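Local coordinates for protein type I modular polyketide synthase (Streptomyces albus subsp. albus, PDB 6IYT) that probably takes an ethylmalonyl extender unit from its coenzyme A thioester and transfers it to an acyl carrier protein during salinomycin assembly, at residues 154-159 with 230-235; 186-191 with 212-217; 239-244 with 325-330; 350-355 with 363-368. One frame throughout, in Å; residues are numbered along the deposited sequence.

Contact 1: residues 154-159 with 230-235; sequences ASAVEA and DAAQVV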
# COMPACT_ATOMS: atom_id res chain seq x y z
N ALA A 154 -7.40 -7.59 13.68
CA ALA A 154 -6.82 -8.79 14.29
C ALA A 154 -7.85 -9.63 15.01
O ALA A 154 -7.81 -10.86 14.93
CB ALA A 154 -5.70 -8.43 15.24
N SER A 155 -8.81 -8.98 15.65
CA SER A 155 -9.86 -9.70 16.36
C SER A 155 -10.68 -10.49 15.41
O SER A 155 -11.09 -11.58 15.72
CB SER A 155 -10.76 -8.76 17.14
OG SER A 155 -10.05 -8.23 18.24
N ALA A 156 -10.94 -9.91 14.24
CA ALA A 156 -11.67 -10.60 13.21
C ALA A 156 -10.91 -11.80 12.70
O ALA A 156 -11.49 -12.88 12.53
CB ALA A 156 -12.01 -9.64 12.07
N VAL A 157 -9.60 -11.69 12.51
CA VAL A 157 -8.89 -12.86 12.03
C VAL A 157 -8.66 -13.91 13.13
O VAL A 157 -8.83 -15.10 12.87
CB VAL A 157 -7.63 -12.61 11.20
CG1 VAL A 157 -7.48 -11.19 10.74
CG2 VAL A 157 -6.41 -13.27 11.78
N GLU A 158 -8.66 -13.47 14.37
CA GLU A 158 -8.40 -14.37 15.49
C GLU A 158 -9.62 -15.19 15.88
O GLU A 158 -9.52 -16.14 16.63
CB GLU A 158 -7.87 -13.58 16.70
CG GLU A 158 -6.44 -13.20 16.52
CD GLU A 158 -5.99 -12.12 17.45
OE1 GLU A 158 -4.88 -11.58 17.22
OE2 GLU A 158 -6.62 -11.95 18.51
N ALA A 159 -10.77 -14.85 15.31
CA ALA A 159 -11.96 -15.71 15.43
C ALA A 159 -11.74 -17.05 14.71
O ALA A 159 -12.48 -18.02 14.96
CB ALA A 159 -13.18 -15.01 14.88
N ASP A 230 -16.14 -11.57 7.61
CA ASP A 230 -16.17 -12.38 6.39
C ASP A 230 -14.84 -12.26 5.64
O ASP A 230 -14.30 -13.25 5.21
CB ASP A 230 -17.31 -11.98 5.45
CG ASP A 230 -18.67 -12.64 5.83
OD1 ASP A 230 -18.73 -13.45 6.78
OD2 ASP A 230 -19.68 -12.32 5.14
N ALA A 231 -14.32 -11.04 5.50
CA ALA A 231 -13.02 -10.84 4.80
C ALA A 231 -11.91 -11.60 5.53
O ALA A 231 -11.11 -12.34 4.92
CB ALA A 231 -12.69 -9.34 4.71
N ALA A 232 -11.87 -11.46 6.83
CA ALA A 232 -10.89 -12.17 7.63
C ALA A 232 -10.97 -13.68 7.45
O ALA A 232 -9.95 -14.36 7.26
CB ALA A 232 -11.02 -11.79 9.08
N GLN A 233 -12.18 -14.21 7.47
CA GLN A 233 -12.37 -15.62 7.32
C GLN A 233 -11.99 -16.12 5.92
O GLN A 233 -11.39 -17.19 5.79
CB GLN A 233 -13.82 -16.00 7.66
CG GLN A 233 -14.03 -17.48 7.79
CD GLN A 233 -15.43 -17.86 8.28
OE1 GLN A 233 -16.25 -17.00 8.59
NE2 GLN A 233 -15.66 -19.14 8.44
N VAL A 234 -12.23 -15.30 4.88
CA VAL A 234 -11.81 -15.65 3.54
C VAL A 234 -10.29 -15.78 3.47
O VAL A 234 -9.76 -16.78 2.93
CB VAL A 234 -12.28 -14.66 2.48
CG1 VAL A 234 -11.66 -14.98 1.16
CG2 VAL A 234 -13.79 -14.67 2.34
N VAL A 235 -9.58 -14.79 3.97
CA VAL A 235 -8.12 -14.82 3.83
C VAL A 235 -7.49 -15.94 4.67
O VAL A 235 -6.58 -16.62 4.19
CB VAL A 235 -7.44 -13.46 4.10
CG1 VAL A 235 -7.50 -13.09 5.56
CG2 VAL A 235 -5.99 -13.51 3.63

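Contact 2: residues 186-191 with 212-217; sequences PVLFTV and HSQGEI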
# COMPACT_ATOMS: atom_id res chain seq x y z
N PRO A 186 -2.97 -13.63 6.35
CA PRO A 186 -3.85 -12.89 7.26
C PRO A 186 -3.16 -11.74 7.97
O PRO A 186 -3.81 -10.70 8.26
CB PRO A 186 -4.31 -13.99 8.27
CG PRO A 186 -4.17 -15.28 7.52
CD PRO A 186 -2.90 -15.06 6.71
N VAL A 187 -1.84 -11.85 8.16
CA VAL A 187 -1.08 -10.73 8.74
C VAL A 187 -1.00 -9.54 7.74
O VAL A 187 -1.30 -8.42 8.10
CB VAL A 187 0.31 -11.16 9.15
CG1 VAL A 187 1.18 -9.95 9.38
CG2 VAL A 187 0.24 -12.02 10.39
N LEU A 188 -0.72 -9.84 6.47
CA LEU A 188 -0.75 -8.81 5.41
C LEU A 188 -2.09 -8.11 5.30
O LEU A 188 -2.14 -6.92 5.10
CB LEU A 188 -0.39 -9.44 4.07
CG LEU A 188 0.97 -9.20 3.42
CD1 LEU A 188 2.06 -8.76 4.36
CD2 LEU A 188 1.40 -10.39 2.56
N PHE A 189 -3.17 -8.90 5.33
CA PHE A 189 -4.51 -8.38 5.35
C PHE A 189 -4.70 -7.37 6.50
O PHE A 189 -5.16 -6.27 6.28
CB PHE A 189 -5.50 -9.53 5.51
CG PHE A 189 -6.89 -9.10 5.85
CD1 PHE A 189 -7.76 -8.72 4.84
CD2 PHE A 189 -7.37 -9.25 7.11
CE1 PHE A 189 -9.08 -8.37 5.13
CE2 PHE A 189 -8.67 -8.93 7.41
CZ PHE A 189 -9.54 -8.49 6.40
N THR A 190 -4.24 -7.74 7.69
CA THR A 190 -4.44 -6.89 8.86
C THR A 190 -3.64 -5.62 8.71
O THR A 190 -4.17 -4.54 8.92
CB THR A 190 -4.04 -7.61 10.17
OG1 THR A 190 -2.62 -7.80 10.21
CG2 THR A 190 -4.71 -8.89 10.25
N VAL A 191 -2.44 -5.75 8.20
CA VAL A 191 -1.57 -4.59 8.05
C VAL A 191 -2.12 -3.63 6.96
O VAL A 191 -2.20 -2.41 7.19
CB VAL A 191 -0.13 -5.00 7.73
CG1 VAL A 191 0.65 -3.82 7.23
CG2 VAL A 191 0.54 -5.61 8.93
N HIS A 212 -5.05 -6.57 -5.69
CA HIS A 212 -4.28 -7.48 -6.54
C HIS A 212 -4.25 -8.86 -5.86
O HIS A 212 -3.82 -8.97 -4.71
CB HIS A 212 -2.87 -6.93 -6.70
CG HIS A 212 -2.05 -7.64 -7.71
ND1 HIS A 212 -1.57 -7.02 -8.85
CD2 HIS A 212 -1.68 -8.94 -7.79
CE1 HIS A 212 -0.82 -7.89 -9.53
NE2 HIS A 212 -0.85 -9.04 -8.89
N SER A 213 -4.86 -9.87 -6.50
CA SER A 213 -4.89 -11.21 -5.91
C SER A 213 -5.56 -11.15 -4.51
O SER A 213 -6.59 -10.56 -4.38
CB SER A 213 -3.47 -11.75 -5.83
OG SER A 213 -3.46 -13.15 -5.55
N GLN A 214 -4.88 -11.66 -3.47
CA GLN A 214 -5.39 -11.64 -2.09
C GLN A 214 -5.67 -10.22 -1.61
O GLN A 214 -6.52 -10.01 -0.71
CB GLN A 214 -4.38 -12.33 -1.14
CG GLN A 214 -3.08 -11.56 -1.02
CD GLN A 214 -1.98 -12.30 -0.31
OE1 GLN A 214 -1.70 -12.03 0.88
NE2 GLN A 214 -1.26 -13.13 -1.05
N GLY A 215 -5.03 -9.23 -2.23
CA GLY A 215 -5.27 -7.84 -1.90
C GLY A 215 -6.73 -7.42 -2.05
O GLY A 215 -7.17 -6.41 -1.50
N GLU A 216 -7.43 -8.07 -2.97
CA GLU A 216 -8.83 -7.73 -3.16
C GLU A 216 -9.64 -8.00 -1.90
O GLU A 216 -10.70 -7.45 -1.72
CB GLU A 216 -9.41 -8.49 -4.35
CG GLU A 216 -8.97 -7.94 -5.70
CD GLU A 216 -9.92 -8.27 -6.84
OE1 GLU A 216 -10.11 -7.41 -7.73
OE2 GLU A 216 -10.58 -9.35 -6.81
N ILE A 217 -9.19 -8.94 -1.07
CA ILE A 217 -9.91 -9.22 0.21
C ILE A 217 -9.77 -8.01 1.17
O ILE A 217 -10.77 -7.52 1.75
CB ILE A 217 -9.38 -10.48 0.89
CG1 ILE A 217 -9.48 -11.68 -0.05
CG2 ILE A 217 -10.12 -10.72 2.18
CD1 ILE A 217 -8.63 -12.87 0.38

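Contact 3: residues 239-244 with 325-330; sequences SQLFAD and DPLHER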
# COMPACT_ATOMS: atom_id res chain seq x y z
N SER A 239 -5.87 -19.15 2.50
CA SER A 239 -4.44 -19.32 2.67
C SER A 239 -4.09 -20.65 3.35
O SER A 239 -3.10 -21.28 3.00
CB SER A 239 -3.79 -18.13 3.40
OG SER A 239 -4.26 -17.96 4.73
N GLN A 240 -4.93 -21.09 4.28
CA GLN A 240 -4.75 -22.44 4.88
C GLN A 240 -4.91 -23.54 3.83
O GLN A 240 -4.12 -24.48 3.77
CB GLN A 240 -5.74 -22.66 6.01
CG GLN A 240 -5.51 -23.97 6.76
CD GLN A 240 -4.15 -24.02 7.42
OE1 GLN A 240 -3.84 -23.20 8.32
NE2 GLN A 240 -3.37 -25.03 7.08
N LEU A 241 -5.88 -23.38 2.93
CA LEU A 241 -6.06 -24.42 1.86
C LEU A 241 -4.81 -24.48 0.99
O LEU A 241 -4.30 -25.57 0.68
CB LEU A 241 -7.26 -24.12 1.00
CG LEU A 241 -7.51 -25.09 -0.14
CD1 LEU A 241 -7.80 -26.47 0.39
CD2 LEU A 241 -8.65 -24.58 -1.01
N PHE A 242 -4.29 -23.32 0.66
CA PHE A 242 -3.08 -23.25 -0.15
C PHE A 242 -1.87 -23.85 0.59
O PHE A 242 -1.00 -24.48 -0.05
CB PHE A 242 -2.79 -21.81 -0.55
CG PHE A 242 -3.76 -21.25 -1.54
CD1 PHE A 242 -4.70 -22.06 -2.13
CD2 PHE A 242 -3.67 -19.94 -1.95
CE1 PHE A 242 -5.60 -21.56 -3.07
CE2 PHE A 242 -4.61 -19.41 -2.86
CZ PHE A 242 -5.51 -20.24 -3.46
N ALA A 243 -1.76 -23.59 1.89
CA ALA A 243 -0.70 -24.21 2.72
C ALA A 243 -0.82 -25.74 2.66
O ALA A 243 0.20 -26.46 2.62
CB ALA A 243 -0.82 -23.74 4.17
N ASP A 244 -2.04 -26.22 2.75
CA ASP A 244 -2.30 -27.64 2.71
C ASP A 244 -2.05 -28.36 1.37
O ASP A 244 -1.67 -29.52 1.36
CB ASP A 244 -3.70 -27.96 3.23
CG ASP A 244 -3.86 -27.62 4.71
OD1 ASP A 244 -2.86 -27.59 5.38
OD2 ASP A 244 -4.97 -27.41 5.18
N ASP A 325 -7.12 -25.24 -10.33
CA ASP A 325 -8.34 -25.91 -10.79
C ASP A 325 -8.79 -27.10 -9.91
O ASP A 325 -9.99 -27.25 -9.64
CB ASP A 325 -8.27 -26.32 -12.25
CG ASP A 325 -8.49 -25.15 -13.19
OD1 ASP A 325 -9.36 -24.28 -12.88
OD2 ASP A 325 -7.79 -25.07 -14.20
N PRO A 326 -7.85 -27.94 -9.46
CA PRO A 326 -8.28 -29.08 -8.68
C PRO A 326 -8.89 -28.68 -7.37
O PRO A 326 -9.43 -29.54 -6.66
CB PRO A 326 -7.00 -29.87 -8.45
CG PRO A 326 -6.12 -29.52 -9.59
CD PRO A 326 -6.48 -28.12 -9.99
N LEU A 327 -8.66 -27.44 -6.96
CA LEU A 327 -9.17 -26.96 -5.68
C LEU A 327 -10.52 -26.28 -5.77
O LEU A 327 -11.07 -25.89 -4.77
CB LEU A 327 -8.19 -26.00 -5.03
CG LEU A 327 -6.81 -26.57 -4.77
CD1 LEU A 327 -5.96 -25.56 -4.02
CD2 LEU A 327 -6.92 -27.89 -4.01
N HIS A 328 -11.06 -26.17 -6.97
CA HIS A 328 -12.28 -25.41 -7.23
C HIS A 328 -13.42 -25.80 -6.27
O HIS A 328 -14.03 -24.94 -5.63
CB HIS A 328 -12.70 -25.66 -8.65
CG HIS A 328 -13.78 -24.76 -9.14
ND1 HIS A 328 -14.21 -24.75 -10.45
CD2 HIS A 328 -14.55 -23.85 -8.48
CE1 HIS A 328 -15.15 -23.84 -10.59
NE2 HIS A 328 -15.40 -23.31 -9.41
N GLU A 329 -13.76 -27.08 -6.26
CA GLU A 329 -14.88 -27.57 -5.44
C GLU A 329 -14.68 -27.26 -3.94
O GLU A 329 -15.61 -26.82 -3.23
CB GLU A 329 -15.07 -29.07 -5.65
CG GLU A 329 -15.65 -29.41 -7.01
CD GLU A 329 -14.71 -29.10 -8.16
OE1 GLU A 329 -15.21 -28.55 -9.19
OE2 GLU A 329 -13.49 -29.41 -8.05
N ARG A 330 -13.47 -27.48 -3.46
CA ARG A 330 -13.15 -27.20 -2.07
C ARG A 330 -13.27 -25.71 -1.72
O ARG A 330 -13.71 -25.34 -0.66
CB ARG A 330 -11.77 -27.75 -1.71
CG ARG A 330 -11.76 -29.25 -1.63
CD ARG A 330 -10.37 -29.83 -1.63
NE ARG A 330 -9.75 -29.75 -0.32
CZ ARG A 330 -8.55 -30.25 -0.05
NH1 ARG A 330 -7.88 -30.86 -1.00
NH2 ARG A 330 -8.06 -30.16 1.16

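Contact 4: residues 350-355 with 363-368; sequences TVNGEV and ASYWFE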
# COMPACT_ATOMS: atom_id res chain seq x y z
N THR A 350 -9.75 -6.62 -10.57
CA THR A 350 -8.62 -7.08 -11.43
C THR A 350 -8.79 -8.55 -11.84
O THR A 350 -7.90 -9.14 -12.49
CB THR A 350 -7.32 -6.92 -10.70
OG1 THR A 350 -7.38 -7.63 -9.45
CG2 THR A 350 -7.07 -5.46 -10.44
N VAL A 351 -9.97 -9.09 -11.56
CA VAL A 351 -10.33 -10.42 -11.99
C VAL A 351 -11.11 -10.37 -13.29
O VAL A 351 -10.79 -11.07 -14.23
CB VAL A 351 -11.19 -11.10 -10.91
CG1 VAL A 351 -11.58 -12.49 -11.32
CG2 VAL A 351 -10.45 -11.10 -9.59
N ASN A 352 -12.13 -9.50 -13.36
CA ASN A 352 -12.99 -9.46 -14.56
C ASN A 352 -13.06 -8.09 -15.22
O ASN A 352 -13.75 -7.91 -16.21
CB ASN A 352 -14.39 -9.97 -14.25
CG ASN A 352 -15.09 -9.18 -13.17
OD1 ASN A 352 -14.82 -8.00 -12.97
ND2 ASN A 352 -15.94 -9.85 -12.42
N GLY A 353 -12.37 -7.10 -14.64
CA GLY A 353 -12.22 -5.81 -15.27
C GLY A 353 -13.49 -4.97 -15.20
O GLY A 353 -13.57 -3.87 -15.79
N GLU A 354 -14.39 -5.36 -14.31
CA GLU A 354 -15.63 -4.62 -14.10
C GLU A 354 -15.50 -3.65 -12.96
O GLU A 354 -14.68 -3.85 -12.04
CB GLU A 354 -16.76 -5.58 -13.79
CG GLU A 354 -16.94 -6.67 -14.82
CD GLU A 354 -17.98 -6.35 -15.85
OE1 GLU A 354 -18.65 -7.29 -16.33
OE2 GLU A 354 -18.07 -5.16 -16.27
N VAL A 355 -16.39 -2.67 -12.93
CA VAL A 355 -16.61 -1.88 -11.75
C VAL A 355 -17.72 -2.49 -10.93
O VAL A 355 -18.84 -2.66 -11.41
CB VAL A 355 -16.90 -0.41 -12.10
CG1 VAL A 355 -18.11 -0.30 -12.99
CG2 VAL A 355 -17.09 0.41 -10.83
N ALA A 363 -18.59 -16.68 -3.19
CA ALA A 363 -17.56 -17.76 -3.25
C ALA A 363 -17.00 -17.95 -4.66
O ALA A 363 -15.79 -18.19 -4.82
CB ALA A 363 -18.11 -19.06 -2.71
N SER A 364 -17.88 -17.90 -5.67
CA SER A 364 -17.45 -18.05 -7.07
C SER A 364 -16.48 -16.97 -7.47
O SER A 364 -15.48 -17.22 -8.19
CB SER A 364 -18.66 -18.04 -8.02
OG SER A 364 -19.30 -19.31 -8.00
N TYR A 365 -16.73 -15.77 -7.00
CA TYR A 365 -15.76 -14.67 -7.23
C TYR A 365 -14.40 -14.94 -6.61
O TYR A 365 -13.40 -14.73 -7.24
CB TYR A 365 -16.29 -13.36 -6.70
CG TYR A 365 -15.42 -12.21 -7.06
CD1 TYR A 365 -15.52 -11.59 -8.31
CD2 TYR A 365 -14.39 -11.81 -6.21
CE1 TYR A 365 -14.64 -10.59 -8.68
CE2 TYR A 365 -13.47 -10.85 -6.60
CZ TYR A 365 -13.68 -10.15 -7.77
OH TYR A 365 -12.75 -9.24 -8.17
N TRP A 366 -14.38 -15.43 -5.37
CA TRP A 366 -13.13 -15.67 -4.70
C TRP A 366 -12.36 -16.86 -5.28
O TRP A 366 -11.14 -16.81 -5.36
CB TRP A 366 -13.31 -15.80 -3.22
CG TRP A 366 -13.77 -14.53 -2.58
CD1 TRP A 366 -15.01 -14.29 -2.05
CD2 TRP A 366 -13.09 -13.28 -2.60
NE1 TRP A 366 -15.14 -12.97 -1.74
CE2 TRP A 366 -14.00 -12.31 -2.11
CE3 TRP A 366 -11.86 -12.85 -3.11
CZ2 TRP A 366 -13.67 -10.97 -2.02
CZ3 TRP A 366 -11.51 -11.50 -2.99
CH2 TRP A 366 -12.41 -10.59 -2.43
N PHE A 367 -13.08 -17.79 -5.93
CA PHE A 367 -12.40 -18.76 -6.76
C PHE A 367 -11.76 -18.11 -7.99
O PHE A 367 -10.60 -18.32 -8.26
CB PHE A 367 -13.31 -19.87 -7.21
CG PHE A 367 -12.64 -20.82 -8.17
CD1 PHE A 367 -11.67 -21.69 -7.72
CD2 PHE A 367 -12.83 -20.69 -9.52
CE1 PHE A 367 -10.95 -22.48 -8.61
CE2 PHE A 367 -12.16 -21.52 -10.44
CZ PHE A 367 -11.21 -22.40 -9.97
N GLU A 368 -12.52 -17.31 -8.73
CA GLU A 368 -11.98 -16.64 -9.91
C GLU A 368 -10.80 -15.74 -9.54
O GLU A 368 -9.80 -15.67 -10.25
CB GLU A 368 -13.06 -15.82 -10.60
CG GLU A 368 -14.19 -16.64 -11.22
CD GLU A 368 -13.71 -17.53 -12.35
OE1 GLU A 368 -13.05 -17.00 -13.28
OE2 GLU A 368 -14.06 -18.75 -12.33

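Contact 1: residues 154-159 with 230-235
Residues 154-159, in the C-terminal part of helix 144-158, come very close to helix 228-245: Val157 CA and Ala232 CA are only 4.9 Å apart. Such closeness is possible because small side chains meet at the crossing, a classic route to tight helix packing. The methyl of Ala232 makes the contact. It sits against the peptide that links Ala156 to Val157, with CB 3.6 Å from Ala156 C and 3.7 Å from Val157 N, so a side chain on one helix rests on the backbone of the other. Two apolar neighbours also touch it. The Ala232 methyl points at the side of the Ala156 methyl, CB to CB 3.8 Å, and about a quarter-turn away one branch of Val157 brings its CG1 to 4.0 Å from Ala232 CB. Val157 has an unusual first torsion, CG1 nearly eclipsing the backbone N (chi1 -13°), a sign of strain or of an uncertain rotamer. Val157 also reaches Thr190 of helix 181-200 and Val165 of helix 165-170, and next to Ala232 the methyl of Ala231 meets Phe189. The contact is thus alanine-mediated close helix packing, here binding together the helical layer of the large, hydrolase-like part of the acyltransferase fold.

Contact 2: residues 186-191 with 212-217
Phe189 and Ile217 meet nearly at right angles, the ring presenting its edge. Its CE1 touches the CG2 methyl of Ile217 at 3.9 Å, and Ile217 O lies beside the same edge, close to the ring plane, at 3.9 Å from CE1. A carbonyl in that place faces ring hydrogens, an electrostatic match that can only be weak at such a distance. Both partners are set by their first torsions: Phe189 carries CG anti to the backbone N (chi1 167°), which swings the ring across to helix 215-223, and Ile217 holds CG2 in the corresponding position, leaving that branch for the ring. Next to them, CD2 of Leu188 obliquely approaches the end of the Gln214 side chain, whose chain runs extended beyond CG; the orientation of that amide is uncertain. Leu188 itself lies off the usual staggered positions (chi1 -106°), which makes the exact placement of its branches less sure. Across the contact, a type II' turn from His212 to Gly215, closed by Gly215 N to His212 O at 2.8 Å, gives Ser213 a strained backbone with positive phi (58°). Ser213 OG is hydrogen-bonded to His320 NE2. This strand-turn-helix with its GxSxG sequence fits a nucleophile elbow, and Ser213 and His320 are consistent with the serine-histidine dyad of acyltransferases.

Contact 3: residues 239-244 with 325-330
The guanidinium of Arg330 has the CD1 methyl of Leu241 over one face, 3.5 Å above the plane and displaced toward the rim, with CD1 lying 3.8 Å from NH2. The other flat group, the Phe242 ring, is met obliquely by the CD1 methyl of Leu327, 4.1 Å from CE1. Leu327 CD1 serves a second neighbour too, Leu241 CD2 at 4.2 Å, and the two leucine side chains lie antiparallel alongside each other. Leu241 therefore divides its work between branches, one methyl for the charged plane and one for the apolar interior; a chi1 of 179° turns CG away from the backbone N and carries both across to the second segment. Arg330 bends at chi3 (80°), turning its plane over the leucine instead of extending away. Its polar end is held by a salt bridge from NH1 to Glu245 OE2, so the methyl packs on a group that already has a charged partner. Asp244 OD2, at 5.8 Å from Arg330 NH2, makes no contact but may add mild attraction. Within its helix Asp244 is occupied by Gln240, whose NE2 gives a bond of 3.1 Å to OD1 from above the carboxylate plane and a weak one to OD2. Around this apolar seam with its charged border, Leu241 continues onto Ile331 and Leu334 of helix 328-334, Phe242 reaches Cys370 of helix 363-371, and Leu327 leans on Leu246. The late part of helix 228-245 thereby packs against the start of helix 328-334 and the residue before it, Leu327, with helix 363-371 beside them.

Contact 4: residues 350-355 with 363-368
The hydroxyl of Tyr365 is gripped by two oxygens, Ser349 OG and Glu216 OE2, each hydrogen-bonded to it, while the CG2 methyl of Val351 presses on the same OH at 3.3 Å. The tyrosine reaches this point because its first torsion, chi1 -173°, sets the ring opposite the backbone N and throws it off helix 363-371 toward the loop. Val351 crosses the ring obliquely, with CG2 3.8 Å from CZ, and so covers the phenol end with carbon. Its other branch is used as well: CG1 packs on the helix next to Glu368, 3.7 Å from CB, where the two side chains meet roughly at right angles. The Glu368 chain then bends at chi2, and its carboxylate makes a salt bridge through OE1 with Arg372. Asn352 approaches the ring at its edge, near the plane, ND2 lying 4.0 Å from Tyr365 CE1; amide and ring planes are turned 69° apart. The amide's rotation is restrained by its OD1, which accepts from Glu354 N at 3.0 Å in an Asx turn, with the donor tilted 26° from the carbonyl plane. Gly353 occupies the bend with positive phi. Ser349 OG is shared: it bonds Tyr365 OH and also Val351 N and Asn352 N, joining the tyrosine to the loop backbone. The loop between strands 347-348 and 355-356 is in this way fastened to helix 363-371, with helix 215-223 alongside through Glu216 and helix 376-385 approached by Thr350.

From the N terminus, the chain enters contact 1 at 154-159 and contact 2 at 186-191. Contact 2 closes first, at 212-217, and contact 1 only at 230-235, so the smaller loop is nested within the larger one. Contact 3 then opens on the same helix, 228-245, and closes at 325-330 after a long excursion through the mixed sheet; contact 4 follows as a short loop, 350-355 to 363-368. None cross. Glu216 probably hydrogen-bonds to Thr350 and Tyr365, one in each segment of contact 4, and Phe367 stacks on His328 of contact 3. Helices 144-158, 181-200, 215-223 and 228-245 are thus joined to the start of helix 328-334 and to helix 363-371 with loop 350-355.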